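Local coordinates for Crh-like protein 5 (Neosartorya fumigata, PDB 6IBU), which uses its family 16 glycosidase domain to cleave chitin and transfer it to 1,6-beta-glucan or to other chitin chains, cross-linking polysaccharides in the fungal cell wall, at residues Y67-K72 and N223-E228; F174-M179 and S238-K243. One frame throughout, in Å; residues are numbered along the deposited sequence.

Contact 1 (Y67-K72 and N223-E228); sequences YFFFGK and NANPAE
Asn223 and Asn225 reach into the loop leading into strand 71-78 with their amides and bond its backbone. In Asn223 the amide carbon stands opposite the main-chain N (chi1 -173°), which lays the group along Phe68, Asn223 CG 3.5 Å from Phe68 CB. Its OD1 accepts from Phe69 N at 3.1 Å and, closing an Asx turn, from Asn225 N at 3.0 Å; the two donors come from opposite faces of the carboxamide, so the oxygen is gripped between them. Asn223 ND2 is taken by Leu17 O and Tyr230 OH. Asn225 sends ND2 almost straight to Phe69 O (2.9 Å, 172° at the hydrogen), and its CB lies by Phe69 CD2. Asn225 ND2 also sits at the edge of the Phe70 ring, 4.0 Å from Phe70 CD2, ring and amide planes 71° apart. Ala224 N bonds Phe70 O at 2.9 Å, and its small methyl fits against Phe70 CB. Gly71 and Asn223 form an antiparallel non-hydrogen-bonded pair; at Gly71's backbone angles a side chain would jam against Phe70 O, which by itself calls for glycine. Asparagine suits both places because its short amide can accept or donate: Phe69 N and O, among buried phenylalanines, are each satisfied by one.

Contact 2 (F174-M179 and S238-K243); sequences FPQTPM and SWQSIK
Gln176 OE1 approaches the indole of Trp239 obliquely, 3.3 Å from Trp239 CD1, while Gln240 CD lies over one face of the ring, 3.3 Å above the plane and toward the rim. The Gln176 side chain crosses the tryptophan at about a right angle, yet the amide and ring planes differ by 29°. Lys148 adds a cation-pi contact to the indole. With CG between the backbone N and the carbonyl carbon (chi1 60°) and an extended chain beyond, Gln176 carries its amide to the start of the 3-10 turn 239-241. There Gln176 OE1 accepts from Trp239 N at 3.1 Å, and Gln176 NE2 turns back to Phe174 O at 3.1 Å, so both ends of the amide are used and its rotation is fixed. Glutamine suits this place because it is long enough to reach Trp239 N and can both accept and donate. Ser241 OG folds back on Ser238 O at 2.6 Å, bracing the turn. Beyond it the contact becomes apolar: Pro178 CD meets Ile242 CD1 at 3.7 Å, two compact groups reaching toward each other beside Tyr230. The Thr177 hydroxyl is hydrogen-bonded to Asp97 and Asp95. The arrangement fastens a C-terminal 3-10 turn and edge strand 242-243, part of a small antiparallel sheet, onto the loop entering strand 179-187 of the GH16 beta-sandwich.

Contacts 1 and 2 adjoin, their centres about 11 Å apart, at one end of the beta-sandwich. Contact 1 is the more buried: three hydrogen bonds, two through asparagine amides, join the chain beside the ends of paired strands 71-78 and 212-223. Contact 2 is partly buried, with one crossing bond and a proline-isoleucine patch, and its tryptophan side lies nearer solvent. Phe69 joins them, its CE1 and CZ packing on Gln176 O and Trp239 O, and Phe68 O probably bonds Met179 N. Both tie C-terminal segments, flanking strand 229-232, to the sandwich. Between side chains, Tyr67 lies about 8 Å from chitin-binding Arg182, and Thr177 about 9 Å from Glu98, the probable nucleophile.

Contact 1 (Y67-K72 and N223-E228)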
ATOM      1  N   TYR A  67      -9.469  -0.894   9.147  1.00 19.99           N
ATOM      2  CA  TYR A  67      -8.582   0.288   9.087  1.00 20.70           C
ATOM      3  C   TYR A  67      -7.838   0.347  10.413  1.00 19.30           C
ATOM      4  O   TYR A  67      -8.393  -0.096  11.403  1.00 19.61           O
ATOM      5  CB  TYR A  67      -9.365   1.588   8.910  1.00 21.98           C
ATOM      6  CG  TYR A  67     -10.058   1.720   7.586  1.00 23.74           C
ATOM      7  CD1 TYR A  67     -11.145   0.919   7.273  1.00 25.57           C
ATOM      8  CD2 TYR A  67      -9.669   2.679   6.663  1.00 25.16           C
ATOM      9  CE1 TYR A  67     -11.806   1.040   6.062  1.00 24.53           C
ATOM     10  CE2 TYR A  67     -10.323   2.805   5.445  1.00 25.76           C
ATOM     11  CZ  TYR A  67     -11.395   1.985   5.147  1.00 23.64           C
ATOM     12  OH  TYR A  67     -12.036   2.114   3.956  1.00 24.78           O
ATOM     13  N   PHE A  68      -6.618   0.857  10.413  1.00 18.46           N
ATOM     14  CA  PHE A  68      -5.850   1.155  11.640  1.00 17.97           C
ATOM     15  C   PHE A  68      -5.508   2.646  11.613  1.00 17.90           C
ATOM     16  O   PHE A  68      -5.505   3.249  10.539  1.00 17.17           O
ATOM     17  CB  PHE A  68      -4.677   0.190  11.765  1.00 17.86           C
ATOM     18  CG  PHE A  68      -3.528   0.406  10.825  1.00 17.88           C
ATOM     19  CD1 PHE A  68      -3.605   0.005   9.510  1.00 17.82           C
ATOM     20  CD2 PHE A  68      -2.327   0.908  11.298  1.00 18.05           C
ATOM     21  CE1 PHE A  68      -2.524   0.189   8.663  1.00 18.66           C
ATOM     22  CE2 PHE A  68      -1.259   1.098  10.446  1.00 18.19           C
ATOM     23  CZ  PHE A  68      -1.351   0.729   9.135  1.00 18.09           C
ATOM     24  N   PHE A  69      -5.317   3.229  12.792  1.00 18.58           N
ATOM     25  CA  PHE A  69      -5.152   4.684  12.987  1.00 17.58           C
ATOM     26  C   PHE A  69      -3.834   4.915  13.694  1.00 17.35           C
ATOM     27  O   PHE A  69      -3.805   4.875  14.940  1.00 20.84           O
ATOM     28  CB  PHE A  69      -6.317   5.246  13.787  1.00 19.06           C
ATOM     29  CG  PHE A  69      -6.382   6.750  13.859  1.00 18.82           C
ATOM     30  CD1 PHE A  69      -5.915   7.533  12.819  1.00 18.79           C
ATOM     31  CD2 PHE A  69      -6.950   7.369  14.956  1.00 18.51           C
ATOM     32  CE1 PHE A  69      -6.014   8.910  12.876  1.00 20.39           C
ATOM     33  CE2 PHE A  69      -7.057   8.750  15.011  1.00 19.87           C
ATOM     34  CZ  PHE A  69      -6.592   9.512  13.968  1.00 20.13           C
ATOM     35  N   PHE A  70      -2.791   5.137  12.908  1.00 16.02           N
ATOM     36  CA  PHE A  70      -1.369   5.231  13.319  1.00 16.04           C
ATOM     37  C   PHE A  70      -0.880   3.850  13.720  1.00 16.53           C
ATOM     38  O   PHE A  70      -1.692   2.978  14.025  1.00 16.63           O
ATOM     39  CB  PHE A  70      -1.154   6.265  14.425  1.00 15.81           C
ATOM     40  CG  PHE A  70      -1.493   7.657  13.962  1.00 16.17           C
ATOM     41  CD1 PHE A  70      -0.694   8.259  13.004  1.00 16.92           C
ATOM     42  CD2 PHE A  70      -2.602   8.346  14.431  1.00 16.79           C
ATOM     43  CE1 PHE A  70      -0.983   9.520  12.509  1.00 16.61           C
ATOM     44  CE2 PHE A  70      -2.885   9.616  13.944  1.00 17.71           C
ATOM     45  CZ  PHE A  70      -2.074  10.202  12.988  1.00 16.90           C
ATOM     46  N   GLY A  71       0.431   3.671  13.690  1.00 16.74           N
ATOM     47  CA  GLY A  71       1.091   2.424  14.096  1.00 18.32           C
ATOM     48  C   GLY A  71       2.075   1.980  13.031  1.00 19.09           C
ATOM     49  O   GLY A  71       2.973   2.760  12.676  1.00 19.35           O
ATOM     50  N   LYS A  72       1.908   0.773  12.509  1.00 21.11           N
ATOM     51  CA  LYS A  72       2.956   0.106  11.704  1.00 21.79           C
ATOM     52  C   LYS A  72       2.313  -0.852  10.702  1.00 21.37           C
ATOM     53  O   LYS A  72       1.391  -1.588  11.079  1.00 21.24           O
ATOM     54  CB  LYS A  72       3.885  -0.642  12.650  1.00 24.58           C
ATOM     55  CG  LYS A  72       5.216  -1.037  12.041  1.00 29.47           C
ATOM     56  CD  LYS A  72       5.962  -2.033  12.883  1.00 33.05           C
ATOM     57  CE  LYS A  72       7.435  -1.715  13.005  1.00 36.71           C
ATOM     58  NZ  LYS A  72       8.146  -2.804  13.706  1.00 39.28           N
ATOM     59  N   ASN A 223      -1.692  -1.429  15.458  1.00 20.08           N
ATOM     60  CA  ASN A 223      -2.671  -0.326  15.495  1.00 19.60           C
ATOM     61  C   ASN A 223      -2.375   0.470  16.767  1.00 21.70           C
ATOM     62  O   ASN A 223      -2.566  -0.083  17.865  1.00 25.00           O
ATOM     63  CB  ASN A 223      -4.101  -0.845  15.426  1.00 18.93           C
ATOM     64  CG  ASN A 223      -5.109   0.273  15.285  1.00 19.28           C
ATOM     65  OD1 ASN A 223      -4.745   1.450  15.314  1.00 18.23           O
ATOM     66  ND2 ASN A 223      -6.374  -0.089  15.115  1.00 17.72           N
ATOM     67  N   ALA A 224      -1.916   1.706  16.614  1.00 21.45           N
ATOM     68  CA  ALA A 224      -1.596   2.634  17.725  1.00 22.85           C
ATOM     69  C   ALA A 224      -2.881   2.948  18.507  1.00 21.51           C
ATOM     70  O   ALA A 224      -2.787   3.205  19.718  1.00 21.77           O
ATOM     71  CB  ALA A 224      -0.943   3.898  17.181  1.00 21.20           C
ATOM     72  N   ASN A 225      -4.032   2.921  17.832  1.00 21.32           N
ATOM     73  CA  ASN A 225      -5.340   3.349  18.397  1.00 21.12           C
ATOM     74  C   ASN A 225      -6.393   2.276  18.139  1.00 20.57           C
ATOM     75  O   ASN A 225      -7.357   2.491  17.416  1.00 20.70           O
ATOM     76  CB  ASN A 225      -5.734   4.716  17.831  1.00 20.91           C
ATOM     77  CG  ASN A 225      -4.782   5.794  18.308  1.00 21.33           C
ATOM     78  OD1 ASN A 225      -4.916   6.288  19.426  1.00 21.53           O
ATOM     79  ND2 ASN A 225      -3.753   6.086  17.523  1.00 21.87           N
ATOM     80  N   PRO A 226      -6.293   1.091  18.767  1.00 20.44           N
ATOM     81  CA  PRO A 226      -7.275   0.042  18.533  1.00 20.37           C
ATOM     82  C   PRO A 226      -8.701   0.557  18.774  1.00 22.67           C
ATOM     83  O   PRO A 226      -8.916   1.251  19.740  1.00 22.18           O
ATOM     84  CB  PRO A 226      -6.927  -1.010  19.590  1.00 20.36           C
ATOM     85  CG  PRO A 226      -5.481  -0.751  19.941  1.00 19.90           C
ATOM     86  CD  PRO A 226      -5.312   0.744  19.809  1.00 20.42           C
ATOM     87  N   ALA A 227      -9.632   0.218  17.885  1.00 23.87           N
ATOM     88  CA  ALA A 227     -11.049   0.598  17.987  1.00 24.42           C
ATOM     89  C   ALA A 227     -11.894  -0.315  17.108  1.00 26.32           C
ATOM     90  O   ALA A 227     -11.369  -0.866  16.106  1.00 26.96           O
ATOM     91  CB  ALA A 227     -11.211   2.030  17.591  1.00 24.83           C
ATOM     92  N   GLU A 228     -13.161  -0.459  17.480  1.00 28.28           N
ATOM     93  CA  GLU A 228     -14.150  -1.239  16.702  1.00 31.42           C
ATOM     94  C   GLU A 228     -14.461  -0.460  15.423  1.00 28.35           C
ATOM     95  O   GLU A 228     -14.801  -1.099  14.420  1.00 28.30           O
ATOM     96  CB  GLU A 228     -15.382  -1.556  17.554  1.00 36.28           C
ATOM     97  CG  GLU A 228     -15.159  -2.724  18.514  1.00 44.21           C
ATOM     98  CD  GLU A 228     -16.268  -2.971  19.536  1.00 52.97           C
ATOM     99  OE1 GLU A 228     -17.456  -2.820  19.165  1.00 60.27           O
ATOM    100  OE2 GLU A 228     -15.950  -3.315  20.710  1.00 60.59           O
TER

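Contact 2 (F174-M179 and S238-K243)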
ATOM      1  N   PHE A 174      -0.105  15.649   5.337  1.00 17.50           N
ATOM      2  CA  PHE A 174       0.434  14.500   6.102  1.00 16.17           C
ATOM      3  C   PHE A 174      -0.634  13.419   6.199  1.00 17.03           C
ATOM      4  O   PHE A 174      -1.754  13.714   6.596  1.00 17.45           O
ATOM      5  CB  PHE A 174       0.887  14.945   7.492  1.00 15.49           C
ATOM      6  CG  PHE A 174       1.708  13.917   8.207  1.00 14.90           C
ATOM      7  CD1 PHE A 174       3.023  13.698   7.861  1.00 14.93           C
ATOM      8  CD2 PHE A 174       1.140  13.135   9.198  1.00 15.10           C
ATOM      9  CE1 PHE A 174       3.767  12.729   8.514  1.00 16.12           C
ATOM     10  CE2 PHE A 174       1.893  12.189   9.872  1.00 14.59           C
ATOM     11  CZ  PHE A 174       3.202  11.983   9.526  1.00 15.09           C
ATOM     12  N   PRO A 175      -0.352  12.150   5.823  1.00 17.24           N
ATOM     13  CA  PRO A 175      -1.330  11.071   5.982  1.00 17.21           C
ATOM     14  C   PRO A 175      -1.699  10.917   7.461  1.00 17.10           C
ATOM     15  O   PRO A 175      -0.819  10.730   8.231  1.00 16.17           O
ATOM     16  CB  PRO A 175      -0.603   9.834   5.462  1.00 17.17           C
ATOM     17  CG  PRO A 175       0.429  10.399   4.517  1.00 17.91           C
ATOM     18  CD  PRO A 175       0.872  11.698   5.163  1.00 18.15           C
ATOM     19  N   GLN A 176      -2.964  11.094   7.833  1.00 16.94           N
ATOM     20  CA  GLN A 176      -3.324  11.178   9.267  1.00 17.35           C
ATOM     21  C   GLN A 176      -4.771  10.771   9.485  1.00 17.95           C
ATOM     22  O   GLN A 176      -5.343  11.198  10.477  1.00 19.26           O
ATOM     23  CB  GLN A 176      -3.108  12.592   9.803  1.00 16.56           C
ATOM     24  CG  GLN A 176      -3.933  13.653   9.087  1.00 16.60           C
ATOM     25  CD  GLN A 176      -3.519  15.033   9.546  1.00 16.01           C
ATOM     26  OE1 GLN A 176      -3.912  15.495  10.620  1.00 16.18           O
ATOM     27  NE2 GLN A 176      -2.716  15.704   8.740  1.00 14.55           N
ATOM     28  N   THR A 177      -5.332   9.966   8.599  1.00 17.78           N
ATOM     29  CA  THR A 177      -6.692   9.418   8.771  1.00 16.89           C
ATOM     30  C   THR A 177      -6.566   7.904   8.755  1.00 16.43           C
ATOM     31  O   THR A 177      -5.555   7.390   8.312  1.00 14.53           O
ATOM     32  CB  THR A 177      -7.620   9.969   7.696  1.00 17.24           C
ATOM     33  OG1 THR A 177      -7.041   9.712   6.419  1.00 16.70           O
ATOM     34  CG2 THR A 177      -7.869  11.449   7.859  1.00 18.30           C
ATOM     35  N   PRO A 178      -7.579   7.166   9.247  1.00 17.49           N
ATOM     36  CA  PRO A 178      -7.457   5.722   9.394  1.00 17.25           C
ATOM     37  C   PRO A 178      -7.264   5.133   7.995  1.00 16.88           C
ATOM     38  O   PRO A 178      -7.961   5.518   7.074  1.00 15.32           O
ATOM     39  CB  PRO A 178      -8.789   5.263   9.997  1.00 17.95           C
ATOM     40  CG  PRO A 178      -9.464   6.564  10.463  1.00 18.67           C
ATOM     41  CD  PRO A 178      -8.916   7.666   9.590  1.00 17.51           C
ATOM     42  N   MET A 179      -6.348   4.190   7.884  1.00 17.06           N
ATOM     43  CA  MET A 179      -5.961   3.642   6.576  1.00 18.53           C
ATOM     44  C   MET A 179      -6.101   2.133   6.583  1.00 18.60           C
ATOM     45  O   MET A 179      -5.935   1.526   7.621  1.00 17.43           O
ATOM     46  CB  MET A 179      -4.521   4.026   6.231  1.00 18.76           C
ATOM     47  CG  MET A 179      -4.422   5.471   5.828  1.00 19.77           C
ATOM     48  SD  MET A 179      -2.864   5.923   5.078  1.00 19.80           S
ATOM     49  CE  MET A 179      -1.739   5.689   6.446  1.00 19.24           C
ATOM     50  N   SER A 238      -8.473  15.877   9.466  1.00 23.58           N
ATOM     51  CA  SER A 238      -7.375  15.942  10.442  1.00 21.91           C
ATOM     52  C   SER A 238      -7.501  14.703  11.302  1.00 21.18           C
ATOM     53  O   SER A 238      -8.602  14.205  11.447  1.00 23.65           O
ATOM     54  CB  SER A 238      -7.389  17.232  11.246  1.00 23.46           C
ATOM     55  OG  SER A 238      -8.221  17.176  12.402  1.00 23.06           O
ATOM     56  N   TRP A 239      -6.400  14.244  11.866  1.00 20.36           N
ATOM     57  CA  TRP A 239      -6.383  13.131  12.836  1.00 21.00           C
ATOM     58  C   TRP A 239      -7.240  13.506  14.044  1.00 22.26           C
ATOM     59  O   TRP A 239      -7.852  12.592  14.650  1.00 22.88           O
ATOM     60  CB  TRP A 239      -4.928  12.764  13.182  1.00 20.69           C
ATOM     61  CG  TRP A 239      -4.149  13.709  14.036  1.00 20.31           C
ATOM     62  CD1 TRP A 239      -3.134  14.538  13.651  1.00 20.69           C
ATOM     63  CD2 TRP A 239      -4.245  13.831  15.463  1.00 21.23           C
ATOM     64  NE1 TRP A 239      -2.600  15.172  14.741  1.00 20.28           N
ATOM     65  CE2 TRP A 239      -3.269  14.771  15.862  1.00 20.26           C
ATOM     66  CE3 TRP A 239      -5.072  13.248  16.435  1.00 20.66           C
ATOM     67  CZ2 TRP A 239      -3.104  15.140  17.192  1.00 20.45           C
ATOM     68  CZ3 TRP A 239      -4.909  13.617  17.750  1.00 20.39           C
ATOM     69  CH2 TRP A 239      -3.949  14.560  18.117  1.00 20.80           C
ATOM     70  N   GLN A 240      -7.278  14.804  14.372  1.00 22.99           N
ATOM     71  CA  GLN A 240      -8.043  15.349  15.521  1.00 21.51           C
ATOM     72  C   GLN A 240      -9.535  15.160  15.277  1.00 20.54           C
ATOM     73  O   GLN A 240     -10.247  15.022  16.262  1.00 23.77           O
ATOM     74  CB  GLN A 240      -7.707  16.816  15.767  1.00 20.78           C
ATOM     75  CG  GLN A 240      -6.279  17.040  16.272  1.00 20.17           C
ATOM     76  CD  GLN A 240      -5.305  17.366  15.165  1.00 20.08           C
ATOM     77  OE1 GLN A 240      -5.438  16.892  14.040  1.00 20.28           O
ATOM     78  NE2 GLN A 240      -4.304  18.179  15.478  1.00 19.51           N
ATOM     79  N   SER A 241      -9.976  15.076  14.026  1.00 19.61           N
ATOM     80  CA  SER A 241     -11.407  14.900  13.687  1.00 19.10           C
ATOM     81  C   SER A 241     -11.833  13.435  13.842  1.00 21.10           C
ATOM     82  O   SER A 241     -13.046  13.191  13.780  1.00 21.65           O
ATOM     83  CB  SER A 241     -11.710  15.416  12.312  1.00 19.00           C
ATOM     84  OG  SER A 241     -11.223  14.547  11.304  1.00 17.80           O
ATOM     85  N   ILE A 242     -10.922  12.484  14.075  1.00 21.46           N
ATOM     86  CA  ILE A 242     -11.296  11.037  14.063  1.00 21.88           C
ATOM     87  C   ILE A 242     -11.823  10.642  15.448  1.00 23.30           C
ATOM     88  O   ILE A 242     -11.075  10.716  16.404  1.00 22.49           O
ATOM     89  CB  ILE A 242     -10.133  10.142  13.595  1.00 20.87           C
ATOM     90  CG1 ILE A 242      -9.592  10.541  12.220  1.00 20.69           C
ATOM     91  CG2 ILE A 242     -10.526   8.682  13.623  1.00 21.41           C
ATOM     92  CD1 ILE A 242     -10.624  10.599  11.129  1.00 19.97           C
ATOM     93  N   LYS A 243     -13.085  10.233  15.519  1.00 26.44           N
ATOM     94  CA  LYS A 243     -13.752   9.763  16.756  1.00 31.00           C
ATOM     95  C   LYS A 243     -13.707   8.235  16.809  1.00 29.66           C
ATOM     96  O   LYS A 243     -13.921   7.592  15.764  1.00 26.11           O
ATOM     97  CB  LYS A 243     -15.210  10.243  16.809  1.00 37.34           C
ATOM     98  CG  LYS A 243     -15.399  11.755  16.842  1.00 46.62           C
ATOM     99  CD  LYS A 243     -14.526  12.497  17.871  1.00 56.53           C
ATOM    100  CE  LYS A 243     -15.184  13.749  18.429  1.00 60.34           C
ATOM    101  NZ  LYS A 243     -14.183  14.707  18.949  1.00 61.65           N
TER